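Local coordinates for HMG box-containing protein 1 (Homo sapiens, PDB 3QVE) that represses transcription by binding the promoters of target genes, with roles in cell-cycle control and the Wnt pathway, and contains an AXH domain, at residues C123-H126 / I127-C131. Sequence-based numbering, arbitrary orientation. Where two conformers were deposited one is given.
Sequences CEVH and IGDVC. With SO4 (sulfate ion), chain D.
Asp-129 folds back on His-126 and binds it twice, once through its backbone and once through its side chain. The amide N of Asp-129 donates to His-126 O at 2.9 Å, closing a type II turn over Ile-127 and Gly-128. In the other direction His-126 N gives a nearly straight bond (172°) to Asp-129 OD2 at 2.8 Å, approaching from above the carboxylate plane rather than within it. A chi1 of -71° sets CG of Asp-129 anti to its own carbonyl carbon and beside its backbone N, which directs the carboxylate across the open end of the turn to this amide. Val-125 adds a looser contact: its CG1 lies 3.9 Å from Asp-129 OD2, the two side chains meeting at a slant. At the third turn position Gly-128 has a positive phi of 103°, where a side chain would jam against the preceding carbonyl oxygen.

A sulfate, probably from the crystallisation liquor, sits against the first half of the turn. His-126 ND1 donates to its O3 at 2.6 Å, with the ion at the ring edge, while Ile-127 N donates a hydrogen bond to O4 at 2.8 Å; CG1 of Ile-127 packs 3.4 Å from that same oxygen. NE2 of His-64, in strand 59-69, is also hydrogen-bonded to the ion.

Farther out, Lys-104 forms a salt bridge with Asp-129 OD2 and a hydrogen bond with Glu-124 O, tying the carboxylate to the end of strand 123-124. Replacing Asp-129 with an alanine would probably leave the His-126 amide without its side-chain acceptor and Lys-104 without its carboxylate mate. Within the AXH domain, this glycine-containing type II turn carries the chain from strand 123-124 of the small mixed sheet to strand 130-131, an outermost strand of the larger antiparallel sheet.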
loop_
_atom_site.group_PDB
_atom_site.type_symbol
_atom_site.label_atom_id
_atom_site.label_comp_id
_atom_site.label_asym_id
_atom_site.label_seq_id
_atom_site.Cartn_x
_atom_site.Cartn_y
_atom_site.Cartn_z
ATOM N N CYS A 123 -7.496 -4.220 -12.959
ATOM C CA CYS A 123 -8.870 -4.176 -12.501
ATOM C C CYS A 123 -9.023 -3.041 -11.494
ATOM O O CYS A 123 -8.044 -2.456 -11.007
ATOM C CB CYS A 123 -9.224 -5.463 -11.755
ATOM S SG CYS A 123 -9.028 -7.028 -12.627
ATOM N N GLU A 124 -10.239 -2.766 -11.118
ATOM C CA GLU A 124 -10.523 -1.786 -10.099
ATOM C C GLU A 124 -10.384 -2.395 -8.709
ATOM O O GLU A 124 -10.877 -3.493 -8.458
ATOM C CB GLU A 124 -11.956 -1.283 -10.280
ATOM C CG GLU A 124 -12.048 0.068 -10.957
ATOM C CD GLU A 124 -13.495 0.529 -11.157
ATOM O OE1 GLU A 124 -13.771 1.098 -12.234
ATOM O OE2 GLU A 124 -14.338 0.335 -10.243
ATOM N N VAL A 125 -9.742 -1.676 -7.806
ATOM C CA VAL A 125 -9.603 -2.077 -6.403
ATOM C C VAL A 125 -10.918 -1.847 -5.697
ATOM O O VAL A 125 -11.597 -0.858 -5.981
ATOM C CB VAL A 125 -8.548 -1.225 -5.648
ATOM C CG1 VAL A 125 -8.525 -1.570 -4.135
ATOM C CG2 VAL A 125 -7.153 -1.398 -6.244
ATOM N N HIS A 126 -11.288 -2.731 -4.775
ATOM C CA HIS A 126 -12.447 -2.471 -3.876
ATOM C C HIS A 126 -12.143 -2.834 -2.433
ATOM O O HIS A 126 -11.291 -3.708 -2.158
ATOM C CB HIS A 126 -13.663 -3.318 -4.268
ATOM C CG HIS A 126 -14.153 -3.040 -5.650
ATOM N ND1 HIS A 126 -14.825 -1.883 -5.984
ATOM C CD2 HIS A 126 -13.998 -3.736 -6.799
ATOM C CE1 HIS A 126 -15.090 -1.894 -7.279
ATOM N NE2 HIS A 126 -14.605 -3.010 -7.794
ATOM N N ILE A 127 -12.909 -2.226 -1.530
ATOM C CA ILE A 127 -12.891 -2.589 -0.112
ATOM C C ILE A 127 -13.054 -4.119 0.019
ATOM O O ILE A 127 -13.856 -4.763 -0.682
ATOM C CB ILE A 127 -13.966 -1.829 0.670
ATOM C CG1 ILE A 127 -13.628 -0.320 0.690
ATOM C CG2 ILE A 127 -14.098 -2.416 2.109
ATOM C CD1 ILE A 127 -14.758 0.614 1.189
ATOM N N GLY A 128 -12.241 -4.705 0.874
ATOM C CA GLY A 128 -12.192 -6.146 1.013
ATOM C C GLY A 128 -10.998 -6.767 0.329
ATOM O O GLY A 128 -10.594 -7.851 0.701
ATOM N N ASP A 129 -10.453 -6.117 -0.707
ATOM C CA ASP A 129 -9.293 -6.666 -1.402
ATOM C C ASP A 129 -8.093 -6.820 -0.460
ATOM O O ASP A 129 -7.765 -5.921 0.316
ATOM C CB ASP A 129 -8.922 -5.788 -2.615
ATOM C CG ASP A 129 -9.952 -5.909 -3.784
ATOM O OD1 ASP A 129 -10.870 -6.751 -3.718
ATOM O OD2 ASP A 129 -9.835 -5.160 -4.767
ATOM N N VAL A 130 -7.429 -7.966 -0.562
ATOM C CA VAL A 130 -6.237 -8.224 0.210
ATOM C C VAL A 130 -5.045 -7.954 -0.688
ATOM O O VAL A 130 -4.793 -8.663 -1.688
ATOM C CB VAL A 130 -6.231 -9.651 0.788
ATOM C CG1 VAL A 130 -4.856 -9.961 1.455
ATOM C CG2 VAL A 130 -7.429 -9.845 1.755
ATOM N N CYS A 131 -4.309 -6.916 -0.318
ATOM C CA CYS A 131 -3.197 -6.430 -1.101
ATOM C C CYS A 131 -1.906 -7.123 -0.605
ATOM O O CYS A 131 -1.502 -6.972 0.556
ATOM C CB CYS A 131 -3.129 -4.921 -0.959
ATOM S SG CYS A 131 -4.615 -4.136 -1.619
HETATM S S SO4 D . -15.751 0.035 -2.925
HETATM O O1 SO4 D . -16.109 1.346 -2.431
HETATM O O2 SO4 D . -16.411 -1.052 -2.237
HETATM O O3 SO4 D . -15.830 -0.052 -4.374
HETATM O O4 SO4 D . -14.354 -0.132 -2.632
#